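Side-chain contacts in dihydropteroate synthase (Xanthomonas albilineans, PDB 6Q62), which probably condenses para-aminobenzoate with 6-hydroxymethyl-7,8-dihydropterin diphosphate to give 7,8-dihydropteroate and diphosphate in folate biosynthesis: residues V166-F169 / L170-I174; I182-R185 / R186-I189; F195-T199 / A200-Q204; D270-T273 / V274-A277. One frame throughout, in Å; residues are numbered along the deposited sequence.

Interaction 1 of 4, residues V166-F169 / L170-I174; sequences VHRF and LVERI
Over one face of the F169 ring lies the aliphatic part of R173, with CG of R173 3.8 Å from the ring centroid and 22° off the normal, a CH-pi contact displaced toward the CE2 and CZ rim. The guanidinium of R173 does not lie flat on the ring; the two planes are turned 38° apart, because the arginine chain bends at chi2 and chi3 and carries its head past the phenyl group, where NE is hydrogen-bonded to the backbone oxygen of A124. H145 meets the same phenyl ring edge-to-face. CG2 of V171 approaches the H167 ring obliquely, 3.8 Å from its CE1. At the R168 guanidinium, OE2 of E172 sits near the plane at the edge, but NE of R168 and OE2 of E172 remain 4.3 Å apart, which would permit a weak attraction but is beyond a salt bridge. These i to i+4 pairs lie on helix 162-179, one of the outer helices of the TIM-barrel fold, and its backbone bonds set their spacing. On the buried side V166 and L170 run side by side, CG1 of V166 touching CD1 of L170 at 3.8 Å; branched aliphatic chains suit this face, where L170 also packs on L212. With CG anti to the carbonyl carbon (chi1 -64°), the other branch of L170 is left near the phenyl group, CD2 of L170 lying 4.0 Å from CD2 of F169.

Interaction 2 of 4, residues I182-R185 / R186-I189; sequences IDKR and RLLI
This is a local turn contact in which an Asx turn and a short 3-10 segment lead from helix 162-179 into strand 187-190, an alpha-to-beta connection of the TIM barrel. OD1 of D183 takes the backbone N of R185 at 2.9 Å on the anti lone pair. R185 also binds the carboxylate through NE and NH2, one to each oxygen: NE comes to the syn side of OD1 but 27° out of the carboxylate plane, and NH2 of R185 meets the syn lone pair of OD2 of D183 at 2.8 Å. The bend at chi3 (-79°) turns the guanidinium edge-on to the carboxylate, and the paired bonds should restrict its rotation. An aspartate fits because its short chain reaches both backbone and arginine. R186 N bonds to D183 O at 3.0 Å and L187 N to K184 O at 3.1 Å, each donor standing above the carbonyl plane. On the buried side I182 and L187 cross at about a right angle, CG2 of I182 3.7 Å from CD2 of L187; I182 packs on V134 and L187 on A177. A water accepts from D183 N at 3.1 Å and from NH1 of R186 at 3.0 Å.

Interaction 3 of 4, residues F195-T199 / A200-Q204; sequences FGKST and ADNVQ. With 6GU (6-chloroguanine), chain E.
A chi1 of 63° puts OG of S198 between its own backbone N and carbonyl carbon, while D201, with CG anti to the carbonyl carbon (chi1 -66°), turns its carboxylate back toward the serine. The result is a capping box at the start of helix 199-207 in the TIM-barrel fold: OG of S198 accepts from D201 N at 3.1 Å, and OD2 of D201 accepts from S198 N at 3.0 Å. The second bond meets OD2 on its anti side, 34° out of the carboxylate plane. Serine is short enough to reach an amide of the first helical turn, and aspartate returns the bond; its negative charge near the helix N-terminus is probably favourable. Beside the box, K197 crosses N202 at about a right angle, CB of K197 lying 3.6 Å from OD1 of N202. The amide of N202 is buried yet satisfied, since OD1 accepts from G194 N and ND2 bonds to OG of S228. K197 starts toward the helix but bends at chi4; its NZ has four partners, F195 O at 2.9 Å, G192 O, P191 O and H145 ND1, which must share its N-H groups and probably help to hold this loop in shape. G196, after F195, has a positive phi, which glycine adopts easily. The ring of F195 presents its edge to the bound 6-chloroguanine in the pterin pocket: N7 of the ligand, at that edge and in the ring plane, is 3.3 Å from CE1 of F195.

Interaction 4 of 4, residues D270-T273 / V274-A277; sequences DALT and VWQA
L272 and W275 meet one helical turn apart on helix 265-279, and their torsions decide how. L272 has CG anti to the carbonyl carbon (chi1 -66°), whereas the indole of W275 departs with CG anti to its backbone N (chi1 171°), so that one leucine branch comes up to the six-membered ring: CD2 of L272 is 4.1 Å from CE3 of W275, approaching obliquely. Both side chains also pack on helix 242-254, L272 on A253 and W275 on L250. In Q276 the bend at chi2 (-68°) carries its amide off from 270-273 while CG stays 3.4 Å from L272 O; its backbone N bonds to that oxygen at 2.8 Å. V274 places CG2 3.4 Å from D270 O, against the preceding turn. T273 uses its hydroxyl within the helix, OG1 bonding to V269 O, which lets a polar residue sit beside L232 of the second subunit. D270 points away from 274-277, and its OD2 forms a salt bridge with NE of R235 of that subunit. A271, V274 and W275 also meet that subunit, W275 packing on its L251, so apolar packing is combined with a salt bridge here, and the charge of the buried carboxylate is probably compensated from across the interface.

Interactions 1 and 2 belong to consecutive elements, helix 162-179 and strand 187-190, and touch where CG2 of I174 lies 3.8 Å from CD1 of L187. Interaction 1 also reaches interaction 3, CG2 of V166 being 3.9 Å from CE of K197, so the helix packs against both the strand and the following loop. Interaction 3 holds a residue of the 6-chloroguanine pocket, F195; the side chain of L170 is about 10 Å from the ligand and that of L187 about 13 Å. Interaction 4 touches none of the others, its nearest atoms being about 14 Å from interaction 2 and about 17 Å from interaction 3, but like interaction 3 it touches the second subunit.

Interaction 1 of 4, residues V166-F169 / L170-I174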
loop_
_atom_site.group_PDB
_atom_site.type_symbol
_atom_site.label_atom_id
_atom_site.label_comp_id
_atom_site.label_asym_id
_atom_site.label_seq_id
_atom_site.Cartn_x
_atom_site.Cartn_y
_atom_site.Cartn_z
ATOM N N VAL A 166 22.441 -1.774 -14.917
ATOM C CA VAL A 166 21.743 -0.502 -14.690
ATOM C C VAL A 166 22.618 0.448 -13.881
ATOM O O VAL A 166 22.754 1.602 -14.272
ATOM C CB VAL A 166 20.330 -0.685 -14.068
ATOM C CG1 VAL A 166 19.754 0.650 -13.592
ATOM C CG2 VAL A 166 19.371 -1.342 -15.052
ATOM N N HIS A 167 23.269 -0.043 -12.798
ATOM C CA HIS A 167 24.179 0.771 -11.974
ATOM C C HIS A 167 25.304 1.349 -12.847
ATOM O O HIS A 167 25.584 2.532 -12.770
ATOM C CB HIS A 167 24.790 -0.099 -10.839
ATOM C CG HIS A 167 25.675 0.627 -9.870
ATOM N ND1 HIS A 167 27.011 0.854 -10.146
ATOM C CD2 HIS A 167 25.417 1.052 -8.613
ATOM C CE1 HIS A 167 27.510 1.453 -9.077
ATOM N NE2 HIS A 167 26.592 1.588 -8.126
ATOM N N ARG A 168 25.937 0.501 -13.668
ATOM C CA ARG A 168 27.058 0.893 -14.528
ATOM C C ARG A 168 26.606 1.982 -15.506
ATOM O O ARG A 168 27.292 2.990 -15.634
ATOM C CB ARG A 168 27.581 -0.344 -15.296
ATOM C CG ARG A 168 28.801 -0.063 -16.184
ATOM C CD ARG A 168 29.369 -1.351 -16.757
ATOM N NE ARG A 168 28.640 -1.815 -17.943
ATOM C CZ ARG A 168 28.253 -3.072 -18.156
ATOM N NH1 ARG A 168 28.496 -4.013 -17.249
ATOM N NH2 ARG A 168 27.601 -3.393 -19.266
ATOM N N PHE A 169 25.426 1.792 -16.155
ATOM C CA PHE A 169 24.882 2.787 -17.078
ATOM C C PHE A 169 24.668 4.142 -16.382
ATOM O O PHE A 169 25.018 5.177 -16.934
ATOM C CB PHE A 169 23.587 2.285 -17.712
ATOM C CG PHE A 169 22.900 3.295 -18.606
ATOM C CD1 PHE A 169 23.215 3.381 -19.956
ATOM C CD2 PHE A 169 21.929 4.159 -18.096
ATOM C CE1 PHE A 169 22.551 4.299 -20.797
ATOM C CE2 PHE A 169 21.258 5.057 -18.935
ATOM C CZ PHE A 169 21.580 5.128 -20.281
ATOM N N LEU A 170 24.061 4.136 -15.182
ATOM C CA LEU A 170 23.786 5.392 -14.454
ATOM C C LEU A 170 25.042 6.107 -13.998
ATOM O O LEU A 170 25.074 7.334 -14.056
ATOM C CB LEU A 170 22.800 5.149 -13.305
ATOM C CG LEU A 170 21.412 4.702 -13.833
ATOM C CD1 LEU A 170 20.524 4.220 -12.699
ATOM C CD2 LEU A 170 20.733 5.818 -14.656
ATOM N N VAL A 171 26.103 5.361 -13.597
ATOM C CA VAL A 171 27.396 5.962 -13.243
ATOM C C VAL A 171 27.934 6.699 -14.510
ATOM O O VAL A 171 28.307 7.867 -14.435
ATOM C CB VAL A 171 28.380 4.868 -12.743
ATOM C CG1 VAL A 171 29.828 5.349 -12.767
ATOM C CG2 VAL A 171 28.004 4.401 -11.345
ATOM N N GLU A 172 27.917 6.011 -15.669
ATOM C CA GLU A 172 28.343 6.575 -16.975
ATOM C C GLU A 172 27.574 7.850 -17.343
ATOM O O GLU A 172 28.182 8.825 -17.768
ATOM C CB GLU A 172 28.159 5.548 -18.087
ATOM C CG GLU A 172 29.194 4.441 -18.030
ATOM C CD GLU A 172 28.913 3.198 -18.851
ATOM O OE1 GLU A 172 27.868 3.141 -19.540
ATOM O OE2 GLU A 172 29.745 2.264 -18.786
ATOM N N ARG A 173 26.246 7.861 -17.132
ATOM C CA ARG A 173 25.452 9.044 -17.475
ATOM C C ARG A 173 25.655 10.187 -16.490
ATOM O O ARG A 173 25.667 11.340 -16.917
ATOM C CB ARG A 173 23.962 8.703 -17.654
ATOM C CG ARG A 173 23.683 7.643 -18.718
ATOM C CD ARG A 173 24.364 7.937 -20.071
ATOM N NE ARG A 173 23.996 9.265 -20.600
ATOM C CZ ARG A 173 24.740 9.945 -21.469
ATOM N NH1 ARG A 173 24.335 11.126 -21.917
ATOM N NH2 ARG A 173 25.889 9.442 -21.904
ATOM N N ILE A 174 25.849 9.883 -15.186
ATOM C CA ILE A 174 26.146 10.937 -14.191
ATOM C C ILE A 174 27.469 11.610 -14.635
ATOM O O ILE A 174 27.568 12.830 -14.629
ATOM C CB ILE A 174 26.292 10.348 -12.735
ATOM C CG1 ILE A 174 24.891 9.905 -12.186
ATOM C CG2 ILE A 174 26.931 11.392 -11.760
ATOM C CD1 ILE A 174 24.995 8.934 -10.975
#

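Interaction 2 of 4, residues I182-R185 / R186-I189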
loop_
_atom_site.group_PDB
_atom_site.type_symbol
_atom_site.label_atom_id
_atom_site.label_comp_id
_atom_site.label_asym_id
_atom_site.label_seq_id
_atom_site.Cartn_x
_atom_site.Cartn_y
_atom_site.Cartn_z
ATOM N N ILE A 182 27.010 19.992 -16.131
ATOM C CA ILE A 182 25.758 19.986 -15.372
ATOM C C ILE A 182 26.174 19.720 -13.915
ATOM O O ILE A 182 26.909 18.768 -13.660
ATOM C CB ILE A 182 24.735 18.940 -15.908
ATOM C CG1 ILE A 182 24.350 19.251 -17.376
ATOM C CG2 ILE A 182 23.464 18.879 -14.993
ATOM C CD1 ILE A 182 23.873 18.035 -18.157
ATOM N N ASP A 183 25.735 20.586 -12.986
ATOM C CA ASP A 183 26.067 20.438 -11.563
ATOM C C ASP A 183 25.516 19.107 -11.036
ATOM O O ASP A 183 24.357 18.790 -11.307
ATOM C CB ASP A 183 25.505 21.617 -10.754
ATOM C CG ASP A 183 26.107 21.754 -9.369
ATOM O OD1 ASP A 183 26.001 20.797 -8.577
ATOM O OD2 ASP A 183 26.684 22.821 -9.079
ATOM N N LYS A 184 26.352 18.315 -10.305
ATOM C CA LYS A 184 25.928 17.027 -9.740
ATOM C C LYS A 184 24.696 17.183 -8.842
ATOM O O LYS A 184 23.890 16.267 -8.795
ATOM C CB LYS A 184 27.071 16.334 -8.974
ATOM C CG LYS A 184 26.840 14.820 -8.799
ATOM C CD LYS A 184 27.766 14.167 -7.800
ATOM C CE LYS A 184 27.505 12.680 -7.701
ATOM N NZ LYS A 184 28.325 12.050 -6.643
ATOM N N ARG A 185 24.505 18.371 -8.205
ATOM C CA ARG A 185 23.378 18.634 -7.311
ATOM C C ARG A 185 22.042 18.716 -8.049
ATOM O O ARG A 185 20.986 18.727 -7.407
ATOM C CB ARG A 185 23.597 19.933 -6.503
ATOM C CG ARG A 185 24.735 19.817 -5.478
ATOM C CD ARG A 185 25.144 21.171 -4.937
ATOM N NE ARG A 185 26.004 21.908 -5.864
ATOM C CZ ARG A 185 26.565 23.084 -5.593
ATOM N NH1 ARG A 185 26.368 23.670 -4.415
ATOM N NH2 ARG A 185 27.332 23.683 -6.495
ATOM N N ARG A 186 22.095 18.845 -9.383
ATOM C CA ARG A 186 20.886 18.948 -10.189
ATOM C C ARG A 186 20.510 17.576 -10.790
ATOM O O ARG A 186 19.545 17.493 -11.539
ATOM C CB ARG A 186 21.107 20.002 -11.305
ATOM C CG ARG A 186 20.995 21.449 -10.766
ATOM C CD ARG A 186 21.170 22.502 -11.837
ATOM N NE ARG A 186 21.111 23.838 -11.242
ATOM C CZ ARG A 186 22.117 24.700 -11.235
ATOM N NH1 ARG A 186 23.263 24.395 -11.826
ATOM N NH2 ARG A 186 21.968 25.894 -10.677
ATOM N N LEU A 187 21.264 16.526 -10.503
ATOM C CA LEU A 187 20.996 15.216 -11.102
ATOM C C LEU A 187 20.106 14.343 -10.252
ATOM O O LEU A 187 20.231 14.346 -9.023
ATOM C CB LEU A 187 22.307 14.452 -11.357
ATOM C CG LEU A 187 23.351 15.127 -12.252
ATOM C CD1 LEU A 187 24.583 14.248 -12.396
ATOM C CD2 LEU A 187 22.792 15.456 -13.631
ATOM N N LEU A 188 19.270 13.513 -10.918
ATOM C CA LEU A 188 18.458 12.470 -10.302
ATOM C C LEU A 188 18.680 11.276 -11.203
ATOM O O LEU A 188 18.980 11.462 -12.394
ATOM C CB LEU A 188 16.956 12.808 -10.288
ATOM C CG LEU A 188 16.542 14.029 -9.442
ATOM C CD1 LEU A 188 16.462 15.268 -10.288
ATOM C CD2 LEU A 188 15.185 13.786 -8.813
ATOM N N ILE A 189 18.564 10.057 -10.650
ATOM C CA ILE A 189 18.712 8.852 -11.482
ATOM C C ILE A 189 17.480 7.981 -11.333
ATOM O O ILE A 189 16.748 8.105 -10.355
ATOM C CB ILE A 189 20.018 8.081 -11.227
ATOM C CG1 ILE A 189 20.115 7.605 -9.733
ATOM C CG2 ILE A 189 21.217 8.918 -11.701
ATOM C CD1 ILE A 189 21.347 6.729 -9.420
HETATM O O HOH W 1 23.553 22.493 -14.185
HETATM O O HOH W 2 20.466 16.164 -6.738
#

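Interaction 3 of 4, residues F195-T199 / A200-Q204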
loop_
_atom_site.group_PDB
_atom_site.type_symbol
_atom_site.label_atom_id
_atom_site.label_comp_id
_atom_site.label_asym_id
_atom_site.label_seq_id
_atom_site.Cartn_x
_atom_site.Cartn_y
_atom_site.Cartn_z
ATOM N N PHE A 195 11.259 -0.547 -18.765
ATOM C CA PHE A 195 11.896 -0.211 -20.049
ATOM C C PHE A 195 12.943 -1.260 -20.405
ATOM O O PHE A 195 14.059 -1.234 -19.870
ATOM C CB PHE A 195 12.514 1.181 -19.984
ATOM C CG PHE A 195 11.491 2.283 -19.972
ATOM C CD1 PHE A 195 10.943 2.730 -18.772
ATOM C CD2 PHE A 195 11.095 2.905 -21.155
ATOM C CE1 PHE A 195 10.034 3.786 -18.753
ATOM C CE2 PHE A 195 10.168 3.953 -21.135
ATOM C CZ PHE A 195 9.642 4.380 -19.932
ATOM N N GLY A 196 12.557 -2.191 -21.266
ATOM C CA GLY A 196 13.416 -3.293 -21.691
ATOM C C GLY A 196 13.813 -4.184 -20.531
ATOM O O GLY A 196 14.984 -4.523 -20.374
ATOM N N LYS A 197 12.832 -4.492 -19.657
ATOM C CA LYS A 197 13.047 -5.297 -18.457
ATOM C C LYS A 197 11.881 -6.228 -18.224
ATOM O O LYS A 197 10.734 -5.820 -18.353
ATOM C CB LYS A 197 13.245 -4.402 -17.226
ATOM C CG LYS A 197 14.579 -3.665 -17.218
ATOM C CD LYS A 197 14.499 -2.432 -16.364
ATOM C CE LYS A 197 15.721 -1.558 -16.539
ATOM N NZ LYS A 197 15.425 -0.433 -17.453
ATOM N N SER A 198 12.172 -7.487 -17.890
ATOM C CA SER A 198 11.122 -8.467 -17.583
ATOM C C SER A 198 10.588 -8.178 -16.181
ATOM O O SER A 198 11.208 -7.402 -15.454
ATOM C CB SER A 198 11.711 -9.875 -17.601
ATOM O OG SER A 198 12.693 -10.025 -16.584
ATOM N N THR A 199 9.498 -8.852 -15.759
ATOM C CA THR A 199 8.994 -8.714 -14.382
ATOM C C THR A 199 10.105 -9.096 -13.394
ATOM O O THR A 199 10.351 -8.342 -12.455
ATOM C CB THR A 199 7.692 -9.517 -14.182
ATOM O OG1 THR A 199 6.732 -9.025 -15.104
ATOM C CG2 THR A 199 7.123 -9.402 -12.768
ATOM N N ALA A 200 10.825 -10.225 -13.642
ATOM C CA ALA A 200 11.921 -10.672 -12.782
ATOM C C ALA A 200 12.999 -9.586 -12.656
ATOM O O ALA A 200 13.511 -9.367 -11.553
ATOM C CB ALA A 200 12.533 -11.977 -13.323
ATOM N N ASP A 201 13.358 -8.914 -13.784
ATOM C CA ASP A 201 14.358 -7.829 -13.768
ATOM C C ASP A 201 13.850 -6.667 -12.937
ATOM O O ASP A 201 14.626 -6.060 -12.209
ATOM C CB ASP A 201 14.633 -7.293 -15.177
ATOM C CG ASP A 201 15.296 -8.253 -16.141
ATOM O OD1 ASP A 201 16.099 -9.100 -15.680
ATOM O OD2 ASP A 201 15.043 -8.129 -17.366
ATOM N N ASN A 202 12.573 -6.314 -13.089
ATOM C CA ASN A 202 11.991 -5.189 -12.332
ATOM C C ASN A 202 11.981 -5.479 -10.824
ATOM O O ASN A 202 12.299 -4.603 -10.014
ATOM C CB ASN A 202 10.593 -4.902 -12.834
ATOM C CG ASN A 202 10.615 -4.193 -14.162
ATOM O OD1 ASN A 202 11.413 -3.295 -14.387
ATOM N ND2 ASN A 202 9.774 -4.600 -15.081
ATOM N N VAL A 203 11.652 -6.729 -10.449
ATOM C CA VAL A 203 11.632 -7.151 -9.047
ATOM C C VAL A 203 13.057 -7.116 -8.473
ATOM O O VAL A 203 13.260 -6.615 -7.364
ATOM C CB VAL A 203 10.956 -8.537 -8.895
ATOM C CG1 VAL A 203 11.108 -9.080 -7.472
ATOM C CG2 VAL A 203 9.483 -8.465 -9.282
ATOM N N GLN A 204 14.055 -7.588 -9.258
ATOM C CA GLN A 204 15.466 -7.546 -8.854
ATOM C C GLN A 204 15.914 -6.111 -8.597
ATOM O O GLN A 204 16.553 -5.837 -7.582
ATOM C CB GLN A 204 16.374 -8.166 -9.926
ATOM C CG GLN A 204 16.345 -9.698 -10.001
ATOM C CD GLN A 204 16.982 -10.380 -8.811
ATOM O OE1 GLN A 204 18.003 -9.940 -8.262
ATOM N NE2 GLN A 204 16.383 -11.479 -8.395
HETATM CL CL6 6GU E . 9.619 4.767 -14.823
HETATM N N1 6GU E . 10.639 7.017 -15.054
HETATM C C2 6GU E . 10.760 8.226 -15.738
HETATM N N2 6GU E . 11.743 8.996 -15.294
HETATM N N3 6GU E . 9.981 8.634 -16.803
HETATM C C4 6GU E . 9.041 7.706 -17.196
HETATM C C5 6GU E . 8.876 6.444 -16.564
HETATM C C6 6GU E . 9.713 6.208 -15.520
HETATM N N7 6GU E . 7.861 5.740 -17.208
HETATM C C8 6GU E . 7.446 6.604 -18.218
HETATM N N9 6GU E . 8.123 7.783 -18.235
#

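Interaction 4 of 4, residues D270-T273 / V274-A277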
loop_
_atom_site.group_PDB
_atom_site.type_symbol
_atom_site.label_atom_id
_atom_site.label_comp_id
_atom_site.label_asym_id
_atom_site.label_seq_id
_atom_site.Cartn_x
_atom_site.Cartn_y
_atom_site.Cartn_z
ATOM N N ASP A 270 -1.383 8.931 0.726
ATOM C CA ASP A 270 -1.921 8.283 1.952
ATOM C C ASP A 270 -1.012 7.181 2.464
ATOM O O ASP A 270 -0.700 7.128 3.668
ATOM C CB ASP A 270 -3.327 7.743 1.660
ATOM C CG ASP A 270 -4.388 8.822 1.613
ATOM O OD1 ASP A 270 -4.023 10.023 1.578
ATOM O OD2 ASP A 270 -5.572 8.481 1.579
ATOM N N ALA A 271 -0.524 6.318 1.553
ATOM C CA ALA A 271 0.370 5.233 1.958
ATOM C C ALA A 271 1.655 5.760 2.552
ATOM O O ALA A 271 2.111 5.239 3.560
ATOM C CB ALA A 271 0.700 4.332 0.770
ATOM N N LEU A 272 2.263 6.777 1.899
ATOM C CA LEU A 272 3.515 7.339 2.395
ATOM C C LEU A 272 3.295 8.055 3.715
ATOM O O LEU A 272 4.211 8.085 4.536
ATOM C CB LEU A 272 4.108 8.312 1.374
ATOM C CG LEU A 272 4.560 7.683 0.071
ATOM C CD1 LEU A 272 4.883 8.804 -0.931
ATOM C CD2 LEU A 272 5.792 6.808 0.287
ATOM N N THR A 273 2.117 8.658 3.899
ATOM C CA THR A 273 1.805 9.386 5.141
ATOM C C THR A 273 1.759 8.411 6.330
ATOM O O THR A 273 2.358 8.699 7.378
ATOM C CB THR A 273 0.506 10.195 4.980
ATOM O OG1 THR A 273 0.711 11.146 3.929
ATOM C CG2 THR A 273 0.104 10.935 6.258
ATOM N N VAL A 274 1.107 7.227 6.149
ATOM C CA VAL A 274 1.029 6.220 7.208
ATOM C C VAL A 274 2.438 5.753 7.535
ATOM O O VAL A 274 2.822 5.691 8.705
ATOM C CB VAL A 274 0.094 5.036 6.821
ATOM C CG1 VAL A 274 0.141 3.942 7.901
ATOM C CG2 VAL A 274 -1.341 5.531 6.618
ATOM N N TRP A 275 3.232 5.439 6.485
ATOM C CA TRP A 275 4.597 4.989 6.671
ATOM C C TRP A 275 5.449 6.040 7.390
ATOM O O TRP A 275 6.166 5.675 8.315
ATOM C CB TRP A 275 5.220 4.566 5.340
ATOM C CG TRP A 275 6.697 4.291 5.434
ATOM C CD1 TRP A 275 7.319 3.325 6.174
ATOM C CD2 TRP A 275 7.729 4.990 4.736
ATOM N NE1 TRP A 275 8.687 3.399 5.994
ATOM C CE2 TRP A 275 8.962 4.401 5.097
ATOM C CE3 TRP A 275 7.728 6.052 3.837
ATOM C CZ2 TRP A 275 10.187 4.856 4.593
ATOM C CZ3 TRP A 275 8.941 6.499 3.334
ATOM C CH2 TRP A 275 10.152 5.901 3.713
ATOM N N GLN A 276 5.320 7.331 7.001
ATOM C CA GLN A 276 6.070 8.411 7.651
ATOM C C GLN A 276 5.776 8.424 9.161
ATOM O O GLN A 276 6.704 8.580 9.944
ATOM C CB GLN A 276 5.733 9.776 7.041
ATOM C CG GLN A 276 6.546 10.139 5.811
ATOM C CD GLN A 276 8.016 10.381 6.087
ATOM O OE1 GLN A 276 8.396 11.276 6.851
ATOM N NE2 GLN A 276 8.871 9.591 5.457
ATOM N N ALA A 277 4.494 8.309 9.557
ATOM C CA ALA A 277 4.094 8.318 10.990
ATOM C C ALA A 277 4.778 7.190 11.749
ATOM O O ALA A 277 5.283 7.392 12.844
ATOM C CB ALA A 277 2.586 8.195 11.125
#